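Local coordinates for isoflavone reductase (Medicago sativa, PDB 2GAS), which reduces 2'-hydroxyisoflavones such as 2'-hydroxyformononetin to chiral isoflavanones with NADPH, giving the penultimate intermediate on the way to the defence compound medicarpin, at residues 87-92 with 134-139; 113-118 with 272-277; 157-162 with 263-268. All coordinates share one frame; numbering follows the deposited sequence.

Contact 1. Residues 87-92 with 134-139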
# COMPACT_ATOMS: atom_id res chain seq x y z
N LEU A 87 -6.38 -11.03 0.95
CA LEU A 87 -5.81 -11.80 2.06
C LEU A 87 -6.03 -11.12 3.40
O LEU A 87 -5.89 -9.90 3.52
CB LEU A 87 -4.31 -12.02 1.82
CG LEU A 87 -3.93 -12.74 0.53
CD1 LEU A 87 -2.41 -12.78 0.39
CD2 LEU A 87 -4.51 -14.16 0.53
N LEU A 88 -6.39 -11.91 4.41
CA LEU A 88 -6.62 -11.39 5.75
C LEU A 88 -5.30 -11.09 6.44
O LEU A 88 -4.35 -11.87 6.35
CB LEU A 88 -7.40 -12.40 6.59
CG LEU A 88 -8.82 -12.71 6.14
CD1 LEU A 88 -9.39 -13.83 6.99
CD2 LEU A 88 -9.67 -11.46 6.25
N ILE A 89 -5.24 -9.97 7.15
CA ILE A 89 -4.01 -9.61 7.84
C ILE A 89 -3.58 -10.72 8.79
O ILE A 89 -2.43 -11.15 8.77
CB ILE A 89 -4.21 -8.30 8.65
CG1 ILE A 89 -4.44 -7.14 7.69
CG2 ILE A 89 -3.00 -8.02 9.52
CD1 ILE A 89 -3.32 -6.92 6.69
N GLU A 90 -4.52 -11.21 9.59
CA GLU A 90 -4.21 -12.26 10.55
C GLU A 90 -3.69 -13.56 9.96
O GLU A 90 -3.04 -14.34 10.65
CB GLU A 90 -5.43 -12.54 11.44
CG GLU A 90 -6.68 -12.98 10.70
CD GLU A 90 -7.54 -11.83 10.19
OE1 GLU A 90 -8.71 -12.09 9.83
OE2 GLU A 90 -7.06 -10.67 10.16
N ASP A 91 -3.98 -13.82 8.68
CA ASP A 91 -3.51 -15.04 8.05
C ASP A 91 -2.00 -15.04 7.79
O ASP A 91 -1.42 -16.06 7.42
CB ASP A 91 -4.26 -15.32 6.75
CG ASP A 91 -5.60 -16.00 6.99
OD1 ASP A 91 -5.79 -16.59 8.07
OD2 ASP A 91 -6.47 -15.96 6.09
N GLN A 92 -1.35 -13.90 8.00
CA GLN A 92 0.09 -13.85 7.79
C GLN A 92 0.80 -14.70 8.85
O GLN A 92 1.99 -14.97 8.73
CB GLN A 92 0.59 -12.41 7.84
CG GLN A 92 0.12 -11.61 6.64
CD GLN A 92 0.54 -10.16 6.69
OE1 GLN A 92 1.53 -9.77 6.08
NE2 GLN A 92 -0.21 -9.36 7.44
N ALA A 134 0.47 -3.96 13.24
CA ALA A 134 1.61 -3.77 14.13
C ALA A 134 1.90 -5.08 14.86
O ALA A 134 3.06 -5.42 15.09
CB ALA A 134 1.33 -2.66 15.14
N SER A 135 0.85 -5.81 15.22
CA SER A 135 1.03 -7.09 15.91
C SER A 135 1.79 -8.06 15.02
O SER A 135 2.63 -8.83 15.49
CB SER A 135 -0.32 -7.68 16.31
OG SER A 135 -0.86 -6.96 17.40
N ILE A 136 1.49 -8.04 13.72
CA ILE A 136 2.18 -8.91 12.79
C ILE A 136 3.66 -8.53 12.71
O ILE A 136 4.53 -9.39 12.60
CB ILE A 136 1.52 -8.85 11.40
CG1 ILE A 136 0.18 -9.60 11.47
CG2 ILE A 136 2.42 -9.47 10.34
CD1 ILE A 136 -0.49 -9.75 10.16
N ARG A 137 3.95 -7.23 12.79
CA ARG A 137 5.34 -6.79 12.78
C ARG A 137 6.06 -7.42 13.97
O ARG A 137 7.18 -7.91 13.84
CB ARG A 137 5.45 -5.27 12.90
CG ARG A 137 4.99 -4.51 11.69
CD ARG A 137 5.35 -3.04 11.85
NE ARG A 137 4.98 -2.26 10.67
CZ ARG A 137 5.30 -0.99 10.50
NH1 ARG A 137 6.00 -0.35 11.43
NH2 ARG A 137 4.91 -0.35 9.40
N ARG A 138 5.41 -7.40 15.13
CA ARG A 138 6.01 -7.96 16.34
C ARG A 138 6.30 -9.45 16.19
O ARG A 138 7.33 -9.93 16.67
CB ARG A 138 5.11 -7.71 17.55
CG ARG A 138 4.84 -6.22 17.85
CD ARG A 138 6.11 -5.43 18.16
NE ARG A 138 6.76 -4.86 16.98
CZ ARG A 138 6.33 -3.77 16.35
NH1 ARG A 138 5.25 -3.12 16.77
NH2 ARG A 138 7.01 -3.30 15.31
N VAL A 139 5.41 -10.17 15.52
CA VAL A 139 5.62 -11.61 15.31
C VAL A 139 6.84 -11.81 14.42
O VAL A 139 7.71 -12.63 14.71
CB VAL A 139 4.40 -12.27 14.63
CG1 VAL A 139 4.71 -13.73 14.34
CG2 VAL A 139 3.18 -12.16 15.53
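Gln92, whose side chain lies against Ile136, has its carboxamide oxygen OE1 bonded to the backbone N-H of Ser111, while a bond from NE2 back to the carbonyl of its own loop, 3.1 Å from Ile89 O, is doubtful. Ile89 O would then take two donors, Gln92 N and NE2, though its place is uncertain. The details here are unsure because the end of Ile136, CD1, is modelled too close to both Ile89 O and Gln92 NE2. What crosses the contact is van der Waals packing of Ile136 on Ile89 and on the Gln92 chain. Ile136 points at these two residues, the latter at the start of helix 92-102, with CG1 beside its own backbone N (chi1 -73°) and the second torsion extended. Gln92 meets it roughly at a right angle, its carboxamide carbon CD 4.2 Å from Ile136 CG2. Nearby, Ile89 CG2 comes within 4.1 Å of Ile136 CG1. Behind the glutamine, its side chain also rests on Pro110 and on Cys82 of strand 79-82. The joined parts belong to the Rossmann domain: the loop 87-92 leads from strand 79-82 into helix 92-102, and helix 126-143 packs beside it, with Ile89 also touching Lys133, the probable proton acceptor, about one turn before Ile136.

Contact 2. Residues 113-118 with 272-277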
# COMPACT_ATOMS: atom_id res chain seq x y z
N PHE A 113 1.88 -1.56 2.95
CA PHE A 113 1.37 -0.73 1.86
C PHE A 113 0.38 0.36 2.28
O PHE A 113 -0.63 0.61 1.61
CB PHE A 113 0.76 -1.63 0.78
CG PHE A 113 1.73 -2.66 0.27
CD1 PHE A 113 1.70 -3.97 0.75
CD2 PHE A 113 2.73 -2.30 -0.64
CE1 PHE A 113 2.65 -4.90 0.35
CE2 PHE A 113 3.69 -3.23 -1.04
CZ PHE A 113 3.65 -4.54 -0.54
N GLY A 114 0.69 1.01 3.39
CA GLY A 114 -0.13 2.09 3.90
C GLY A 114 0.74 2.97 4.76
O GLY A 114 1.92 3.16 4.48
N LEU A 115 0.17 3.53 5.82
CA LEU A 115 0.95 4.39 6.70
C LEU A 115 1.88 3.51 7.54
O LEU A 115 1.82 2.29 7.48
CB LEU A 115 0.03 5.18 7.63
CG LEU A 115 -0.56 4.46 8.85
CD1 LEU A 115 -1.37 5.44 9.68
CD2 LEU A 115 -1.42 3.29 8.41
N ASP A 116 2.77 4.14 8.31
CA ASP A 116 3.66 3.39 9.18
C ASP A 116 2.80 3.09 10.42
O ASP A 116 2.53 3.99 11.22
CB ASP A 116 4.88 4.23 9.57
CG ASP A 116 5.84 3.46 10.45
OD1 ASP A 116 5.45 2.40 10.95
OD2 ASP A 116 6.99 3.92 10.63
N VAL A 117 2.37 1.84 10.58
CA VAL A 117 1.51 1.48 11.70
C VAL A 117 2.12 1.59 13.09
O VAL A 117 1.42 1.42 14.09
CB VAL A 117 0.90 0.06 11.52
CG1 VAL A 117 0.03 0.03 10.28
CG2 VAL A 117 2.00 -0.99 11.43
N ASP A 118 3.42 1.88 13.16
CA ASP A 118 4.06 2.07 14.46
C ASP A 118 4.12 3.57 14.75
O ASP A 118 4.66 4.00 15.77
CB ASP A 118 5.46 1.46 14.47
CG ASP A 118 5.44 -0.04 14.72
OD1 ASP A 118 6.37 -0.73 14.26
OD2 ASP A 118 4.50 -0.53 15.38
N LYS A 272 -4.59 14.17 11.66
CA LYS A 272 -3.48 13.79 12.52
C LYS A 272 -2.14 13.83 11.78
O LYS A 272 -1.09 13.89 12.41
CB LYS A 272 -3.70 12.39 13.10
CG LYS A 272 -4.99 12.24 13.91
CD LYS A 272 -5.07 13.23 15.07
CE LYS A 272 -4.01 12.93 16.13
NZ LYS A 272 -4.20 13.77 17.36
N GLY A 273 -2.20 13.80 10.45
CA GLY A 273 -0.98 13.84 9.66
C GLY A 273 -0.11 12.60 9.82
O GLY A 273 1.07 12.71 10.17
N ASP A 274 -0.68 11.43 9.56
CA ASP A 274 0.10 10.21 9.71
C ASP A 274 1.29 10.06 8.76
O ASP A 274 2.12 9.18 8.95
CB ASP A 274 -0.80 8.96 9.65
CG ASP A 274 -1.69 8.92 8.42
OD1 ASP A 274 -1.29 9.42 7.35
OD2 ASP A 274 -2.81 8.36 8.52
N ALA A 275 1.37 10.92 7.74
CA ALA A 275 2.50 10.86 6.81
C ALA A 275 3.59 11.82 7.25
O ALA A 275 4.65 11.90 6.62
CB ALA A 275 2.04 11.22 5.39
N VAL A 276 3.34 12.54 8.34
CA VAL A 276 4.29 13.52 8.86
C VAL A 276 5.08 12.99 10.05
O VAL A 276 4.51 12.76 11.12
CB VAL A 276 3.55 14.80 9.29
CG1 VAL A 276 4.55 15.84 9.79
CG2 VAL A 276 2.74 15.35 8.14
N TYR A 277 6.38 12.81 9.85
CA TYR A 277 7.27 12.32 10.90
C TYR A 277 8.71 12.26 10.39
O TYR A 277 8.95 12.13 9.20
CB TYR A 277 6.85 10.92 11.37
CG TYR A 277 6.70 9.90 10.26
CD1 TYR A 277 5.47 9.68 9.65
CD2 TYR A 277 7.80 9.16 9.80
CE1 TYR A 277 5.33 8.76 8.62
CE2 TYR A 277 7.67 8.24 8.77
CZ TYR A 277 6.43 8.04 8.18
OH TYR A 277 6.26 7.14 7.15
O HOH W 1 2.31 6.59 9.61
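Leu115 and Asp274 provide the direct van der Waals part of this loop-to-loop contact. The leucine crosses the aspartate at about a right angle; its CG stands between its backbone N and carbonyl carbon (chi1 79°), which brings CD1 onto Asp274, 3.6 Å from Asp274 CB and 3.5 Å from Asp274 OD2. That oxygen is not left to a methyl group, since it is also hydrogen-bonded to Ser268 OG. A lighter touch brings Tyr277 OH to 4.0 Å from Asp116 CB; the hydroxyl itself is gripped by His213 and His153, and the tyrosine ring makes a cation-pi pair with Arg215.

Polar linkage runs through one water. It accepts the N-H of Asp116 over 2.8 Å from Asp116 N and lies 2.7 Å from Asp274 O, to which it can donate, so it bridges two backbones that do not meet.

Each loop is also braced internally. In an Asx turn, Asp116 OD1 receives the backbone N-H of Asp118 (3.0 Å from Asp118 N, 164° at the hydrogen), the donor standing above the carboxylate plane. In the other loop, Gly273 leaves helix 259-271 with positive phi and opens a type I turn, closed by Val276 N to Gly273 O at 2.9 Å.

Asp116 also forms salt bridges through OD1 with Arg137, a likely NADP(+) ligand, and through OD2 with Arg119. Two arginines and a backbone N-H would stabilise its negative charge, and the aspartate probably helps to position Arg137.

Contact 3. Residues 157-162 with 263-268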
# COMPACT_ATOMS: atom_id res chain seq x y z
N GLY A 157 -5.10 6.09 -6.46
CA GLY A 157 -6.36 5.50 -6.86
C GLY A 157 -7.38 5.35 -5.75
O GLY A 157 -8.56 5.12 -6.02
N TYR A 158 -6.94 5.48 -4.50
CA TYR A 158 -7.83 5.34 -3.36
C TYR A 158 -8.13 6.65 -2.64
O TYR A 158 -9.27 6.87 -2.22
CB TYR A 158 -7.25 4.34 -2.36
CG TYR A 158 -7.32 2.91 -2.84
CD1 TYR A 158 -8.55 2.27 -2.97
CD2 TYR A 158 -6.17 2.22 -3.21
CE1 TYR A 158 -8.63 0.96 -3.45
CE2 TYR A 158 -6.23 0.91 -3.68
CZ TYR A 158 -7.47 0.29 -3.80
OH TYR A 158 -7.55 -1.00 -4.28
N PHE A 159 -7.12 7.51 -2.50
CA PHE A 159 -7.29 8.78 -1.80
C PHE A 159 -7.44 10.00 -2.70
O PHE A 159 -8.40 10.76 -2.58
CB PHE A 159 -6.11 9.06 -0.87
CG PHE A 159 -6.05 8.17 0.34
CD1 PHE A 159 -5.58 6.86 0.23
CD2 PHE A 159 -6.42 8.65 1.59
CE1 PHE A 159 -5.49 6.04 1.36
CE2 PHE A 159 -6.33 7.84 2.72
CZ PHE A 159 -5.86 6.53 2.60
N LEU A 160 -6.47 10.19 -3.59
CA LEU A 160 -6.47 11.34 -4.47
C LEU A 160 -7.56 11.36 -5.53
O LEU A 160 -8.04 12.43 -5.89
CB LEU A 160 -5.09 11.46 -5.14
CG LEU A 160 -4.77 12.80 -5.80
CD1 LEU A 160 -4.91 13.92 -4.76
CD2 LEU A 160 -3.36 12.78 -6.37
N ARG A 161 -7.95 10.19 -6.02
CA ARG A 161 -8.96 10.13 -7.06
C ARG A 161 -10.23 10.90 -6.73
O ARG A 161 -10.83 11.51 -7.61
CB ARG A 161 -9.33 8.69 -7.39
CG ARG A 161 -10.31 8.63 -8.54
CD ARG A 161 -10.60 7.22 -8.98
NE ARG A 161 -11.58 7.23 -10.07
CZ ARG A 161 -11.94 6.15 -10.75
NH1 ARG A 161 -11.40 4.98 -10.46
NH2 ARG A 161 -12.83 6.26 -11.72
N ASN A 162 -10.67 10.86 -5.48
CA ASN A 162 -11.87 11.61 -5.14
C ASN A 162 -11.59 12.71 -4.14
O ASN A 162 -12.49 13.18 -3.45
CB ASN A 162 -12.97 10.68 -4.63
CG ASN A 162 -12.60 9.95 -3.36
OD1 ASN A 162 -13.40 9.19 -2.82
ND2 ASN A 162 -11.38 10.17 -2.88
N LEU A 263 -14.08 7.50 7.33
CA LEU A 263 -13.82 8.80 7.95
C LEU A 263 -12.65 8.74 8.92
O LEU A 263 -11.88 9.69 9.02
CB LEU A 263 -15.06 9.29 8.70
CG LEU A 263 -15.98 10.28 8.00
CD1 LEU A 263 -16.97 10.83 9.02
CD2 LEU A 263 -15.18 11.42 7.38
N ALA A 264 -12.52 7.62 9.63
CA ALA A 264 -11.42 7.48 10.58
C ALA A 264 -10.10 7.42 9.80
O ALA A 264 -9.09 7.95 10.25
CB ALA A 264 -11.60 6.21 11.41
N LEU A 265 -10.13 6.78 8.64
CA LEU A 265 -8.93 6.69 7.81
C LEU A 265 -8.53 8.11 7.37
O LEU A 265 -7.36 8.48 7.47
CB LEU A 265 -9.21 5.81 6.58
CG LEU A 265 -8.04 5.55 5.63
CD1 LEU A 265 -6.89 4.90 6.38
CD2 LEU A 265 -8.52 4.63 4.51
N TYR A 266 -9.50 8.89 6.89
CA TYR A 266 -9.25 10.26 6.45
C TYR A 266 -8.80 11.13 7.62
O TYR A 266 -7.94 12.00 7.47
CB TYR A 266 -10.51 10.87 5.84
CG TYR A 266 -10.99 10.21 4.56
CD1 TYR A 266 -12.33 10.28 4.20
CD2 TYR A 266 -10.11 9.54 3.72
CE1 TYR A 266 -12.79 9.71 3.03
CE2 TYR A 266 -10.56 8.95 2.53
CZ TYR A 266 -11.91 9.04 2.20
OH TYR A 266 -12.39 8.45 1.05
N HIS A 267 -9.41 10.93 8.79
CA HIS A 267 -9.05 11.69 9.98
C HIS A 267 -7.55 11.53 10.27
O HIS A 267 -6.84 12.51 10.51
CB HIS A 267 -9.87 11.20 11.18
CG HIS A 267 -9.34 11.63 12.51
ND1 HIS A 267 -9.52 12.89 13.02
CD2 HIS A 267 -8.63 10.95 13.44
CE1 HIS A 267 -8.94 12.98 14.21
NE2 HIS A 267 -8.39 11.81 14.48
N SER A 268 -7.07 10.30 10.25
CA SER A 268 -5.67 10.02 10.51
C SER A 268 -4.76 10.62 9.44
O SER A 268 -3.70 11.15 9.74
CB SER A 268 -5.46 8.50 10.59
OG SER A 268 -4.09 8.18 10.73
O HOH W 2 -10.77 8.51 -0.79
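The rings of Phe159 and Tyr266 meet unequally: CD2 of the phenylalanine comes in at the edge of the tyrosine ring, near its plane, 4.3 Å from Tyr266 CE2, whereas Tyr266 CE2 stands obliquely to the Phe159 ring. Leu265 also approaches that ring obliquely, at its far end, with Phe159 CZ 3.8 Å from Leu265 CD2 and 3.9 Å from Leu265 CG. Phe159 therefore fits against two consecutive residues of one helix, the leucine side chain running at about a right angle to it. The neighbours use different first torsions to reach it: Leu265 has CG opposite the backbone N (chi1 -177°), whereas Tyr266 holds CG beside the N (chi1 -65°). At the phenol end a water continues the link. It donates to Tyr158 O at 2.6 Å and lies an unusually short 2.5 Å from Tyr266 OH, so the buried tyrosine is linked through this water to the irregular helix facing it. That helix is weakly bonded, with a wider pi-type turn at 157-160. Helix 156-160 thus packs against helix 259-271 through Phe159 against Leu265 and Tyr266, and through the water. Tyr158 reaches Ala13 in the loop that probably binds NADP(+), Leu160 packs on helix 299-303, and beyond the contact Leu265 touches Phe130 of helix 126-143.

In the fold
Contacts 1 and 2 interleave along the chain, 134-139 falling between 113-118 and 272-277, and contact 3 is nested inside the loop that contact 2 closes. Measured between centres, contact 1 to 2 is about 17 Å, contact 2 to 3 about 13 Å, and contact 1 to 3 about 23 Å with no touch. Contact 2 is the middle piece, meeting helix 126-143 of contact 1 and the end of helix 259-271 of contact 3. The loop after strand 107-109, the last strand of the parallel Rossmann sheet, thus meets both helix 126-143, which carries the probable proton acceptor Lys133 and the likely NADP(+) ligand Arg137, and the loop after helix 259-271.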